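Local coordinates for general Secretion Pathway Protein (Vibrio vulnificus, PDB 4G54), which forms a periplasmic domain of the EpsAB fusion protein of the type II secretion system and probably binds peptidoglycan, at residues Leu140-Asp151 with Leu163-Met173. Residues are numbered along the deposited sequence; the frame is centred on the assembly and turned at random.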
loop_
_atom_site.group_PDB
_atom_site.type_symbol
_atom_site.label_atom_id
_atom_site.label_comp_id
_atom_site.label_asym_id
_atom_site.label_seq_id
_atom_site.Cartn_x
_atom_site.Cartn_y
_atom_site.Cartn_z
ATOM N N LEU A 140 -21.253 11.945 10.481
ATOM C CA LEU A 140 -22.043 13.125 10.190
ATOM C C LEU A 140 -21.899 14.181 11.279
ATOM O O LEU A 140 -22.107 13.890 12.462
ATOM C CB LEU A 140 -23.539 12.689 10.130
ATOM C CG LEU A 140 -24.520 13.804 9.723
ATOM C CD1 LEU A 140 -24.404 14.050 8.177
ATOM C CD2 LEU A 140 -25.926 13.259 10.076
ATOM N N GLY A 141 -21.654 15.395 10.814
ATOM C CA GLY A 141 -21.541 16.564 11.724
ATOM C C GLY A 141 -20.127 16.966 11.988
ATOM O O GLY A 141 -19.846 18.101 12.404
ATOM N N MET A 142 -19.198 16.068 11.765
ATOM C CA MET A 142 -17.813 16.387 12.022
ATOM C C MET A 142 -17.226 17.254 10.877
ATOM O O MET A 142 -17.745 17.292 9.764
ATOM C CB MET A 142 -16.931 15.113 12.196
ATOM C CG MET A 142 -17.326 14.365 13.470
ATOM S SD MET A 142 -16.372 12.829 13.674
ATOM C CE MET A 142 -14.761 13.466 14.114
ATOM N N HIS A 143 -16.128 17.947 11.159
ATOM C CA HIS A 143 -15.515 18.828 10.169
ATOM C C HIS A 143 -14.030 18.936 10.344
ATOM O O HIS A 143 -13.540 18.757 11.477
ATOM C CB HIS A 143 -16.174 20.212 10.182
ATOM C CG HIS A 143 -15.927 20.966 11.430
ATOM N ND1 HIS A 143 -16.677 20.765 12.577
ATOM C CD2 HIS A 143 -14.975 21.867 11.748
ATOM C CE1 HIS A 143 -16.232 21.571 13.531
ATOM N NE2 HIS A 143 -15.189 22.230 13.061
ATOM N N GLY A 144 -13.301 19.223 9.273
ATOM C CA GLY A 144 -11.874 19.433 9.364
ATOM C C GLY A 144 -11.123 18.841 8.215
ATOM O O GLY A 144 -11.750 18.276 7.301
ATOM N N GLU A 145 -9.778 18.899 8.279
ATOM C CA GLU A 145 -8.976 18.394 7.190
ATOM C C GLU A 145 -9.197 16.879 6.976
ATOM O O GLU A 145 -9.090 16.401 5.839
ATOM C CB GLU A 145 -7.518 18.627 7.478
ATOM C CG GLU A 145 -6.622 18.349 6.272
ATOM C CD GLU A 145 -5.101 18.512 6.569
ATOM O OE1 GLU A 145 -4.698 18.981 7.683
ATOM O OE2 GLU A 145 -4.312 18.188 5.646
ATOM N N ALA A 146 -9.487 16.138 8.035
ATOM C CA ALA A 146 -9.753 14.729 7.891
ATOM C C ALA A 146 -10.939 14.458 6.998
ATOM O O ALA A 146 -10.936 13.415 6.276
ATOM C CB ALA A 146 -9.980 14.106 9.264
ATOM N N ILE A 147 -11.933 15.348 7.043
ATOM C CA ILE A 147 -13.120 15.157 6.203
ATOM C C ILE A 147 -12.746 15.445 4.756
ATOM O O ILE A 147 -13.175 14.688 3.851
ATOM C CB ILE A 147 -14.244 16.062 6.652
ATOM C CG1 ILE A 147 -14.659 15.805 8.109
ATOM C CG2 ILE A 147 -15.448 15.850 5.726
ATOM C CD1 ILE A 147 -14.758 14.339 8.574
ATOM N N GLU A 148 -11.885 16.426 4.503
ATOM C CA GLU A 148 -11.468 16.683 3.135
ATOM C C GLU A 148 -10.722 15.507 2.585
ATOM O O GLU A 148 -10.856 15.130 1.385
ATOM C CB GLU A 148 -10.536 17.929 3.065
ATOM C CG GLU A 148 -11.131 19.131 3.745
ATOM C CD GLU A 148 -10.147 20.321 3.875
ATOM O OE1 GLU A 148 -8.923 20.180 3.647
ATOM O OE2 GLU A 148 -10.651 21.411 4.234
ATOM N N VAL A 149 -9.858 14.881 3.419
ATOM C CA VAL A 149 -9.174 13.695 2.976
ATOM C C VAL A 149 -10.071 12.457 2.713
ATOM O O VAL A 149 -9.934 11.815 1.679
ATOM C CB VAL A 149 -8.102 13.256 4.065
ATOM C CG1 VAL A 149 -7.488 11.893 3.737
ATOM C CG2 VAL A 149 -7.008 14.329 4.092
ATOM N N LEU A 150 -11.090 12.265 3.577
ATOM C CA LEU A 150 -12.158 11.260 3.353
ATOM C C LEU A 150 -12.845 11.486 1.987
ATOM O O LEU A 150 -12.954 10.536 1.182
ATOM C CB LEU A 150 -13.176 11.328 4.547
ATOM C CG LEU A 150 -14.288 10.350 4.286
ATOM C CD1 LEU A 150 -13.891 8.907 4.075
ATOM C CD2 LEU A 150 -15.312 10.493 5.461
ATOM N N ASP A 151 -13.143 12.765 1.741
ATOM C CA ASP A 151 -13.902 13.141 0.523
ATOM C C ASP A 151 -12.978 12.732 -0.692
ATOM O O ASP A 151 -13.449 12.078 -1.676
ATOM C CB ASP A 151 -14.176 14.608 0.648
ATOM C CG ASP A 151 -14.949 15.229 -0.561
ATOM O OD1 ASP A 151 -15.794 14.538 -1.170
ATOM O OD2 ASP A 151 -14.629 16.431 -0.836
ATOM N N LEU A 163 -16.817 16.010 -3.335
ATOM C CA LEU A 163 -17.700 17.105 -3.019
ATOM C C LEU A 163 -16.937 18.404 -2.777
ATOM O O LEU A 163 -17.609 19.495 -2.858
ATOM C CB LEU A 163 -18.513 16.818 -1.724
ATOM C CG LEU A 163 -19.334 15.525 -1.860
ATOM C CD1 LEU A 163 -20.074 15.404 -0.563
ATOM C CD2 LEU A 163 -20.377 15.606 -3.017
ATOM N N LYS A 164 -15.614 18.344 -2.483
ATOM C CA LYS A 164 -14.852 19.558 -1.997
ATOM C C LYS A 164 -15.500 20.068 -0.716
ATOM O O LYS A 164 -15.794 21.268 -0.570
ATOM C CB LYS A 164 -14.687 20.669 -3.041
ATOM C CG LYS A 164 -13.977 20.029 -4.270
ATOM C CD LYS A 164 -13.643 21.143 -5.322
ATOM C CE LYS A 164 -13.493 20.522 -6.729
ATOM N NZ LYS A 164 -13.125 21.591 -7.791
ATOM N N THR A 165 -15.654 19.168 0.255
ATOM C CA THR A 165 -16.300 19.593 1.508
ATOM C C THR A 165 -15.302 19.408 2.666
ATOM O O THR A 165 -14.574 18.411 2.679
ATOM C CB THR A 165 -17.553 18.760 1.739
ATOM O OG1 THR A 165 -18.190 19.219 2.924
ATOM C CG2 THR A 165 -17.253 17.246 1.907
ATOM N N THR A 166 -15.373 20.318 3.665
ATOM C CA THR A 166 -14.704 20.159 4.900
ATOM C C THR A 166 -15.650 19.645 5.944
ATOM O O THR A 166 -15.246 19.355 7.073
ATOM C CB THR A 166 -14.281 21.626 5.378
ATOM O OG1 THR A 166 -13.447 22.144 4.343
ATOM C CG2 THR A 166 -13.477 21.554 6.648
ATOM N N GLN A 167 -16.912 19.520 5.594
ATOM C CA GLN A 167 -17.969 19.134 6.569
ATOM C C GLN A 167 -18.505 17.781 6.173
ATOM O O GLN A 167 -18.844 17.540 5.000
ATOM C CB GLN A 167 -19.162 20.132 6.550
ATOM C CG GLN A 167 -18.807 21.422 7.221
ATOM C CD GLN A 167 -19.226 21.377 8.716
ATOM O OE1 GLN A 167 -19.925 20.420 9.155
ATOM N NE2 GLN A 167 -18.811 22.411 9.500
ATOM N N PHE A 168 -18.633 16.887 7.147
ATOM C CA PHE A 168 -19.220 15.560 6.881
ATOM C C PHE A 168 -20.729 15.837 6.913
ATOM O O PHE A 168 -21.393 15.837 7.960
ATOM C CB PHE A 168 -18.731 14.538 7.977
ATOM C CG PHE A 168 -19.042 13.069 7.655
ATOM C CD1 PHE A 168 -20.267 12.662 7.144
ATOM C CD2 PHE A 168 -18.058 12.117 7.957
ATOM C CE1 PHE A 168 -20.481 11.270 6.896
ATOM C CE2 PHE A 168 -18.249 10.769 7.686
ATOM C CZ PHE A 168 -19.487 10.294 7.226
ATOM N N ASN A 169 -21.263 15.987 5.698
ATOM C CA ASN A 169 -22.675 16.343 5.520
ATOM C C ASN A 169 -23.535 15.201 5.041
ATOM O O ASN A 169 -23.059 14.056 4.918
ATOM C CB ASN A 169 -22.749 17.594 4.602
ATOM C CG ASN A 169 -22.104 17.348 3.259
ATOM O OD1 ASN A 169 -21.914 16.212 2.847
ATOM N ND2 ASN A 169 -21.772 18.444 2.547
ATOM N N ALA A 170 -24.799 15.439 4.738
ATOM C CA ALA A 170 -25.708 14.356 4.370
ATOM C C ALA A 170 -25.256 13.702 3.088
ATOM O O ALA A 170 -25.364 12.465 2.950
ATOM C CB ALA A 170 -27.177 14.916 4.277
ATOM N N GLU A 171 -24.726 14.488 2.153
ATOM C CA GLU A 171 -24.338 13.899 0.867
ATOM C C GLU A 171 -23.064 13.068 1.031
ATOM O O GLU A 171 -22.945 11.956 0.467
ATOM C CB GLU A 171 -24.151 15.012 -0.149
ATOM C CG GLU A 171 -23.902 14.381 -1.531
ATOM C CD GLU A 171 -23.876 15.348 -2.693
ATOM O OE1 GLU A 171 -23.847 16.601 -2.436
ATOM O OE2 GLU A 171 -23.900 14.858 -3.872
ATOM N N LEU A 172 -22.131 13.500 1.897
ATOM C CA LEU A 172 -20.937 12.654 2.117
ATOM C C LEU A 172 -21.372 11.349 2.757
ATOM O O LEU A 172 -20.781 10.283 2.478
ATOM C CB LEU A 172 -19.903 13.409 2.997
ATOM C CG LEU A 172 -18.497 12.723 2.948
ATOM C CD1 LEU A 172 -17.822 12.765 1.550
ATOM C CD2 LEU A 172 -17.560 13.415 3.944
ATOM N N MET A 173 -22.343 11.434 3.685
ATOM C CA MET A 173 -22.853 10.211 4.327
ATOM C C MET A 173 -23.410 9.216 3.248
ATOM O O MET A 173 -23.127 7.992 3.354
ATOM C CB MET A 173 -23.927 10.577 5.374
ATOM C CG MET A 173 -24.277 9.369 6.196
ATOM S SD MET A 173 -25.396 9.947 7.563
ATOM C CE MET A 173 -25.778 8.304 8.246
#
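D151 turns its carboxylate into the loop 163-165. CG stands anti to the backbone N (chi1 179°), which aims the group at the loop's amides. OD1 accepts from L163 N at 2.8 Å on its syn lone pair. OD2 takes T165 N at 3.1 Å from above the carboxylate plane, and K164 N adds a weak bond. H143 and Q167 form a single beta bridge. G141 N gives to F168 O at 2.9 Å, F168 N to M142 O, and G144 N, at the N-cap of helix 145-158, to T166 O. The H143 and Q167 side chains lie side by side, ring and amide planes 19° apart. The F168 ring is held between two groups. L140 N lies 3.5 Å above one face, and L172 CD2 sits over the opposite face, both offset toward the rim. I147 CD1 reaches the ring edge, and I147 CG2 packs on L172 CD2 at 3.7 Å. L150 CD2 meets F168 CE2 obliquely at 3.7 Å; L150 also touches L196 and L199 of helix 193-202. T166 OG1 donates to the anti lone pair of E148 OE2 at 2.9 Å. T165 O has no hydrogen-bond donor; E148 CA-H is near it. The contact thus ties the loop before helix 170-182 to the first turns of helix 145-158 in the putative peptidoglycan-binding domain. Two clear amide bonds and a weak one probably favour the ionised form of buried D151.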